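Local coordinates for thrombospondin related anonymous protein (Plasmodium falciparum, PDB 4F1J), which probably serves the malaria parasite as a membrane-anchored adhesin, this piece being its magnesium-binding von Willebrand factor A domain, at residues 14-19 and 51-56; 59-64 and 77-82; 118-123 and 146-151. All coordinates share one frame; numbering follows the deposited sequence. Where two conformers were deposited one is given.

All three interactions belong to one von Willebrand factor A domain and reach the same mixed sheet, and they follow one another along the chain without overlap. Interactions 1 and 3 are parallel strand pairs whose centres lie about 11 Å apart; strands 8-15 and 115-122 are themselves neighbours, and the loops after them share one magnesium ion with its three waters. Interaction 2, centred about 12 Å from interaction 1, sets helix 72-80 against the antiparallel edge strand 58-62, which pairs with strand 47-54 of interaction 1. Between interactions 2 and 3, about 17 Å apart at their centres, there is no touch. The magnesium site shared by interactions 1 and 3 thus sits at the C-terminal ends of the central strands, with interaction 2 toward one sheet edge.

Interaction 1: 14-19 and 51-56; sequences MDCSGS and ANIFSN. With MG (magnesium ion), chain C; EDO (1,2-ethanediol), chain J.
F54 O is held twice by the neighbouring strand: C16 N donates to it at 2.8 Å, along a fairly straight N-H (167°) that comes from above the carbonyl plane, and D15 CA adds a CH...O contact at 3.4 Å. M14 O receives F54 N, again from above the carbonyl plane, and a CA-H contact from I53, while M14 N bonds to N52 O. With CG of F54 turned between its own backbone N and carbonyl carbon (chi1 72°), the ring leans over the other strand. D15 CA then lies over one ring face, 3.8 Å from the centroid, in a CH-pi contact shifted toward the rim, and D15 CB touches CZ. C16 SG rests against I53 CB at 3.9 Å and S55 OG at 3.5 Å; that hydroxyl is bonded to Y89 O. The two parallel strands form a beta-alpha-beta unit with helix 22-38, and residues 15-19 carry the D-x-S-x-S sequence of a metal-ion-dependent adhesion site (MIDAS). D15 OD1 closes an Asx turn by accepting S17 N and takes S17 OG at 2.6 Å through its syn lone pair, which fixes that hydroxyl for the metal. S17 OG, at 2.2 Å, and S19 OG, at 2.1 Å, bind magnesium together with three waters and D123. D15 stays in the second shell, its OD2 accepting from one of those waters and from D123 N.

Interaction 2: 59-64 and 77-82; sequences KEIIRL and IIIKSL. With SO4 (sulfate ion), chain D.
I61 meets two side chains of 77-82 through a single methyl: its CD1 touches I79 CD1 at 3.7 Å, the two chains crossing at about a right angle, and L82 CD1 at 3.8 Å, tip to tip. CG1 of I61 stands between its backbone N and carbonyl carbon (chi1 64°), and the chain runs on extended from there, carrying CD1 in between I79 and L82. I78 reaches the backbone of I61 and the next residue, its CG2 lying 3.4 Å from I61 O and 3.9 Å from I62 CG1. No hydrogen bond crosses the contact, which is aliphatic apart from that carbonyl oxygen. Two successive residues, I61 and I62, can both face the helix because the chain makes a classic beta bulge here, both standing opposite A51 of strand 47-54; strand 58-62 is the antiparallel edge strand of the von Willebrand factor A sheet. Within 77-82, S81 OG donates to I78 O at 2.6 Å and L82 N to I79 O. Farther out, helix 22-38 backs the same residues: A33, M34 and I37 pack on I79, V30 packs on L82, and W25 NE1 donates to L82 O. Beyond I62, R63 NH2 holds a sulfate ion, probably from the crystallisation liquor, at the edge of the guanidinium with 2.8 Å to its O2, and D67 N grips the same ion.

Interaction 3: 118-123 and 146-151; sequences VVILTD and IAVFGI. With MG (magnesium ion), chain C.
Strands 118-122 and 146-151 run parallel, 17° apart with axes 4.7 Å from each other, and five backbone hydrogen bonds join them, from A147 N to V118 O at one end to I151 N to T122 O at the other; that from F149 N to I120 O is almost straight (173°). V118, I120 and T122 share one face of the sheet with I146 and V148. There I120 CD1 spans two partners, touching I146 CG2 at 3.8 Å and V148 CG2 at 3.9 Å. T122 turns its two branches to different uses: OG1, opposite the backbone N (chi1 -168°), is hydrogen-bonded to D15 OD2, while CG2 packs on V148 CG1 at 4.0 Å. The other face carries V119, L121, A147 and F149. L121 CD2 lies 3.7 Å from F149 CB, and the F149 ring reaches on to helix 184-200, where it meets F191 edge-to-face. Past the last strand pair, D123 CB sits near I151 O, and one water bridges the ends of the two segments, donating to D123 O at 2.6 Å and to I151 O at 2.8 Å. A second water, itself a magnesium ligand, also donates to D123 O, whereas D123 OD1 binds the metal directly at 2.1 Å. Such a parallel pair joined through helix 129-141, with a metal-binding aspartate just after the C-terminal end of its first strand, is one beta-alpha-beta unit of the Rossmann-like von Willebrand factor A fold, and its aspartate supplies a ligand to the MIDAS.

Interaction 1: 14-19 and 51-56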
# COMPACT_ATOMS: atom_id res chain seq x y z
N MET A 14 -5.04 -0.15 0.01
CA MET A 14 -5.47 -1.31 -0.78
C MET A 14 -6.69 -0.95 -1.63
O MET A 14 -7.77 -0.72 -1.11
CB MET A 14 -5.77 -2.47 0.17
CG MET A 14 -6.20 -3.72 -0.52
SD MET A 14 -6.43 -5.03 0.70
CE MET A 14 -6.65 -6.47 -0.36
N ASP A 15 -6.47 -0.86 -2.94
CA ASP A 15 -7.51 -0.61 -3.93
C ASP A 15 -8.57 -1.71 -3.80
O ASP A 15 -8.22 -2.90 -3.79
CB ASP A 15 -6.81 -0.64 -5.28
CG ASP A 15 -7.73 -0.47 -6.49
OD1 ASP A 15 -8.91 -0.85 -6.47
OD2 ASP A 15 -7.15 -0.03 -7.50
N CYS A 16 -9.83 -1.32 -3.66
CA CYS A 16 -10.94 -2.31 -3.56
C CYS A 16 -12.02 -2.05 -4.64
O CYS A 16 -13.19 -2.40 -4.47
CB CYS A 16 -11.55 -2.32 -2.15
SG CYS A 16 -12.29 -0.77 -1.62
N SER A 17 -11.56 -1.50 -5.75
CA SER A 17 -12.42 -1.08 -6.87
C SER A 17 -13.16 -2.27 -7.50
O SER A 17 -12.69 -3.42 -7.47
CB SER A 17 -11.62 -0.36 -7.95
OG SER A 17 -10.58 -1.16 -8.50
N GLY A 18 -14.31 -1.96 -8.11
CA GLY A 18 -15.15 -3.02 -8.72
C GLY A 18 -14.49 -3.83 -9.82
O GLY A 18 -14.79 -5.02 -10.01
N SER A 19 -13.53 -3.22 -10.52
CA SER A 19 -12.78 -3.87 -11.59
C SER A 19 -12.10 -5.17 -11.18
O SER A 19 -11.84 -6.05 -12.01
CB SER A 19 -11.69 -2.93 -12.08
OG SER A 19 -10.81 -2.66 -11.01
N ALA A 51 -3.55 0.54 7.69
CA ALA A 51 -4.17 0.02 6.46
C ALA A 51 -5.47 0.71 6.19
O ALA A 51 -6.27 0.94 7.09
CB ALA A 51 -4.38 -1.52 6.54
N ASN A 52 -5.66 1.08 4.93
CA ASN A 52 -6.98 1.45 4.45
C ASN A 52 -7.32 0.73 3.18
O ASN A 52 -6.44 0.16 2.53
CB ASN A 52 -7.22 2.98 4.35
CG ASN A 52 -6.48 3.69 3.22
OD1 ASN A 52 -6.29 3.16 2.13
ND2 ASN A 52 -6.08 4.94 3.48
N ILE A 53 -8.61 0.69 2.87
CA ILE A 53 -9.07 0.29 1.54
C ILE A 53 -9.57 1.54 0.85
O ILE A 53 -10.01 2.50 1.52
CB ILE A 53 -10.14 -0.78 1.60
CG1 ILE A 53 -11.31 -0.35 2.48
CG2 ILE A 53 -9.54 -2.10 2.13
CD1 ILE A 53 -12.50 -1.34 2.50
N PHE A 54 -9.53 1.56 -0.47
CA PHE A 54 -10.04 2.71 -1.20
C PHE A 54 -10.64 2.30 -2.53
O PHE A 54 -10.10 1.49 -3.28
CB PHE A 54 -8.96 3.80 -1.37
CG PHE A 54 -7.89 3.45 -2.35
CD1 PHE A 54 -6.76 2.76 -1.94
CD2 PHE A 54 -7.98 3.80 -3.69
CE1 PHE A 54 -5.76 2.42 -2.83
CE2 PHE A 54 -6.97 3.43 -4.59
CZ PHE A 54 -5.89 2.73 -4.15
N SER A 55 -11.82 2.86 -2.79
CA SER A 55 -12.42 2.76 -4.11
C SER A 55 -13.15 4.10 -4.31
O SER A 55 -12.54 5.04 -4.81
CB SER A 55 -13.30 1.50 -4.25
OG SER A 55 -14.37 1.47 -3.34
N ASN A 56 -14.41 4.22 -3.88
CA ASN A 56 -15.12 5.49 -3.95
C ASN A 56 -14.46 6.52 -3.03
O ASN A 56 -14.37 7.70 -3.35
CB ASN A 56 -16.61 5.32 -3.60
CG ASN A 56 -17.38 4.52 -4.65
OD1 ASN A 56 -16.91 4.34 -5.78
ND2 ASN A 56 -18.59 4.06 -4.29
MG MG C . -9.70 -0.97 -10.50
C1 EDO J . -5.60 -4.40 -6.24
O1 EDO J . -6.69 -3.53 -6.56
C2 EDO J . -5.96 -5.26 -5.03
O2 EDO J . -6.15 -4.49 -3.86
O HOH W 1 -8.49 0.58 -9.67
O HOH W 2 -11.11 0.24 -11.19
O HOH W 3 -9.03 -0.97 -12.42

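Interaction 2: 59-64 and 77-82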
# COMPACT_ATOMS: atom_id res chain seq x y z
N LYS A 59 -11.25 4.10 3.47
CA LYS A 59 -11.79 3.69 4.75
C LYS A 59 -10.69 3.00 5.53
O LYS A 59 -10.13 2.01 5.06
CB LYS A 59 -12.97 2.73 4.55
CG LYS A 59 -13.54 2.20 5.85
CD LYS A 59 -14.76 1.35 5.65
CE LYS A 59 -15.17 0.73 6.98
NZ LYS A 59 -16.42 -0.08 6.83
N GLU A 60 -10.37 3.54 6.69
CA GLU A 60 -9.35 2.94 7.57
C GLU A 60 -9.82 1.59 8.07
O GLU A 60 -10.99 1.44 8.51
CB GLU A 60 -9.09 3.86 8.76
CG GLU A 60 -8.00 3.34 9.70
CD GLU A 60 -7.82 4.24 10.91
OE1 GLU A 60 -7.31 5.36 10.74
OE2 GLU A 60 -8.24 3.83 12.02
N ILE A 61 -8.91 0.61 8.03
CA ILE A 61 -9.20 -0.72 8.57
C ILE A 61 -8.24 -1.14 9.70
O ILE A 61 -8.59 -1.95 10.56
CB ILE A 61 -9.31 -1.80 7.48
CG1 ILE A 61 -8.02 -2.00 6.74
CG2 ILE A 61 -10.39 -1.42 6.42
CD1 ILE A 61 -8.02 -3.24 5.86
N ILE A 62 -7.03 -0.60 9.69
CA ILE A 62 -6.09 -0.81 10.81
C ILE A 62 -5.53 0.54 11.22
O ILE A 62 -4.87 1.19 10.44
CB ILE A 62 -4.91 -1.75 10.43
CG1 ILE A 62 -5.42 -3.16 10.08
CG2 ILE A 62 -3.89 -1.81 11.58
CD1 ILE A 62 -4.29 -4.17 9.70
N ARG A 63 -5.81 0.94 12.45
CA ARG A 63 -5.36 2.23 12.98
C ARG A 63 -3.86 2.20 13.27
O ARG A 63 -3.35 1.26 13.89
CB ARG A 63 -6.14 2.55 14.25
CG ARG A 63 -5.65 3.78 14.98
CD ARG A 63 -6.55 4.14 16.15
NE ARG A 63 -6.37 3.23 17.27
CZ ARG A 63 -5.42 3.31 18.19
NH1 ARG A 63 -4.53 4.28 18.19
NH2 ARG A 63 -5.37 2.41 19.16
N LEU A 64 -3.14 3.25 12.86
CA LEU A 64 -1.69 3.31 13.14
C LEU A 64 -1.46 3.30 14.68
O LEU A 64 -2.11 4.03 15.41
CB LEU A 64 -1.06 4.56 12.50
CG LEU A 64 0.47 4.66 12.49
CD1 LEU A 64 1.17 3.55 11.68
CD2 LEU A 64 0.97 6.05 11.98
N ILE A 77 -6.03 -11.14 11.06
CA ILE A 77 -7.48 -11.27 11.35
C ILE A 77 -8.30 -10.19 10.66
O ILE A 77 -9.37 -10.45 10.07
CB ILE A 77 -7.78 -11.13 12.88
CG1 ILE A 77 -7.45 -12.42 13.62
CG2 ILE A 77 -9.25 -10.75 13.12
CD1 ILE A 77 -7.51 -12.25 15.13
N ILE A 78 -7.82 -8.95 10.75
CA ILE A 78 -8.54 -7.84 10.18
C ILE A 78 -8.52 -7.92 8.66
O ILE A 78 -9.55 -7.69 8.01
CB ILE A 78 -8.02 -6.48 10.69
CG1 ILE A 78 -8.30 -6.33 12.18
CG2 ILE A 78 -8.65 -5.31 9.88
CD1 ILE A 78 -7.48 -5.24 12.85
N ILE A 79 -7.38 -8.26 8.08
CA ILE A 79 -7.30 -8.37 6.65
C ILE A 79 -8.23 -9.48 6.17
O ILE A 79 -8.97 -9.30 5.21
CB ILE A 79 -5.87 -8.59 6.15
CG1 ILE A 79 -5.00 -7.35 6.44
CG2 ILE A 79 -5.89 -8.93 4.65
CD1 ILE A 79 -5.60 -6.02 5.93
N LYS A 80 -8.23 -10.61 6.88
CA LYS A 80 -9.10 -11.74 6.52
C LYS A 80 -10.58 -11.36 6.60
O LYS A 80 -11.41 -11.83 5.81
CB LYS A 80 -8.81 -12.96 7.39
CG LYS A 80 -9.44 -14.24 6.82
CD LYS A 80 -9.70 -15.32 7.87
CE LYS A 80 -10.76 -16.35 7.37
NZ LYS A 80 -10.38 -17.02 6.07
N SER A 81 -10.90 -10.46 7.52
CA SER A 81 -12.27 -9.97 7.68
C SER A 81 -12.78 -9.21 6.45
O SER A 81 -13.98 -8.95 6.35
CB SER A 81 -12.41 -9.08 8.93
OG SER A 81 -12.03 -7.74 8.71
N LEU A 82 -11.88 -8.85 5.52
CA LEU A 82 -12.30 -8.15 4.30
C LEU A 82 -13.08 -9.07 3.36
O LEU A 82 -13.70 -8.60 2.42
CB LEU A 82 -11.08 -7.57 3.55
CG LEU A 82 -10.35 -6.44 4.27
CD1 LEU A 82 -9.05 -6.10 3.52
CD2 LEU A 82 -11.22 -5.22 4.42
S SO4 D . -6.94 -0.96 19.68
O1 SO4 D . -7.75 -1.64 20.69
O2 SO4 D . -7.32 0.45 19.69
O3 SO4 D . -5.52 -1.17 19.96
O4 SO4 D . -7.33 -1.51 18.37

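Interaction 3: 118-123 and 146-151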
# COMPACT_ATOMS: atom_id res chain seq x y z
N VAL A 118 4.56 4.48 2.16
CA VAL A 118 3.24 4.15 1.65
C VAL A 118 3.42 2.99 0.67
O VAL A 118 4.30 3.02 -0.20
CB VAL A 118 2.59 5.37 0.92
CG1 VAL A 118 1.34 4.94 0.10
CG2 VAL A 118 2.18 6.45 1.88
N VAL A 119 2.60 1.95 0.82
CA VAL A 119 2.58 0.86 -0.15
C VAL A 119 1.18 0.72 -0.70
O VAL A 119 0.22 0.48 0.07
CB VAL A 119 3.03 -0.46 0.44
CG1 VAL A 119 2.95 -1.54 -0.63
CG2 VAL A 119 4.47 -0.34 0.95
N ILE A 120 1.06 0.94 -2.01
CA ILE A 120 -0.22 0.91 -2.72
C ILE A 120 -0.34 -0.43 -3.46
O ILE A 120 0.55 -0.80 -4.22
CB ILE A 120 -0.31 2.07 -3.73
CG1 ILE A 120 -0.42 3.43 -3.04
CG2 ILE A 120 -1.51 1.85 -4.65
CD1 ILE A 120 0.18 4.62 -3.85
N LEU A 121 -1.44 -1.15 -3.25
CA LEU A 121 -1.82 -2.30 -4.08
C LEU A 121 -2.97 -1.83 -4.99
O LEU A 121 -3.99 -1.38 -4.50
CB LEU A 121 -2.27 -3.47 -3.21
CG LEU A 121 -1.36 -3.93 -2.07
CD1 LEU A 121 -1.99 -5.17 -1.39
CD2 LEU A 121 0.05 -4.17 -2.55
N THR A 122 -2.77 -1.86 -6.31
CA THR A 122 -3.81 -1.31 -7.20
C THR A 122 -3.94 -2.10 -8.48
O THR A 122 -2.98 -2.63 -8.97
CB THR A 122 -3.54 0.19 -7.50
OG1 THR A 122 -4.69 0.81 -8.14
CG2 THR A 122 -2.27 0.38 -8.34
N ASP A 123 -5.15 -2.11 -9.04
CA ASP A 123 -5.38 -2.74 -10.35
C ASP A 123 -5.83 -1.73 -11.41
O ASP A 123 -6.36 -2.13 -12.46
CB ASP A 123 -6.42 -3.85 -10.22
CG ASP A 123 -7.85 -3.36 -10.33
OD1 ASP A 123 -8.17 -2.21 -9.90
OD2 ASP A 123 -8.67 -4.18 -10.78
N ILE A 146 7.04 6.26 -1.44
CA ILE A 146 5.83 5.62 -1.97
C ILE A 146 6.23 4.46 -2.86
O ILE A 146 7.08 4.60 -3.72
CB ILE A 146 4.97 6.63 -2.77
CG1 ILE A 146 4.60 7.86 -1.90
CG2 ILE A 146 3.71 5.90 -3.35
CD1 ILE A 146 3.84 8.99 -2.67
N ALA A 147 5.62 3.30 -2.62
CA ALA A 147 5.82 2.10 -3.44
C ALA A 147 4.49 1.67 -4.02
O ALA A 147 3.46 1.87 -3.39
CB ALA A 147 6.45 0.97 -2.61
N VAL A 148 4.51 1.08 -5.21
CA VAL A 148 3.30 0.61 -5.86
C VAL A 148 3.47 -0.81 -6.40
O VAL A 148 4.43 -1.13 -7.10
CB VAL A 148 2.87 1.53 -7.04
CG1 VAL A 148 1.67 0.92 -7.78
CG2 VAL A 148 2.53 2.95 -6.54
N PHE A 149 2.48 -1.64 -6.11
CA PHE A 149 2.39 -3.00 -6.64
C PHE A 149 1.15 -3.03 -7.53
O PHE A 149 0.02 -2.98 -7.04
CB PHE A 149 2.26 -3.99 -5.47
CG PHE A 149 2.31 -5.46 -5.87
CD1 PHE A 149 1.15 -6.13 -6.23
CD2 PHE A 149 3.51 -6.17 -5.84
CE1 PHE A 149 1.16 -7.47 -6.57
CE2 PHE A 149 3.53 -7.52 -6.19
CZ PHE A 149 2.37 -8.17 -6.54
N GLY A 150 1.38 -3.09 -8.84
CA GLY A 150 0.31 -3.06 -9.83
C GLY A 150 -0.13 -4.45 -10.23
O GLY A 150 0.69 -5.36 -10.33
N ILE A 151 -1.42 -4.60 -10.47
CA ILE A 151 -2.01 -5.91 -10.72
C ILE A 151 -2.88 -5.89 -11.96
O ILE A 151 -3.77 -5.07 -12.08
CB ILE A 151 -2.89 -6.39 -9.57
CG1 ILE A 151 -2.16 -6.25 -8.24
CG2 ILE A 151 -3.31 -7.83 -9.81
CD1 ILE A 151 -3.02 -6.43 -7.04
MG MG C . -9.70 -0.97 -10.50
O HOH W 4 -5.98 -4.46 -13.61
O HOH W 3 -9.03 -0.97 -12.42
O HOH W 1 -8.49 0.58 -9.67
O HOH W 2 -11.11 0.24 -11.19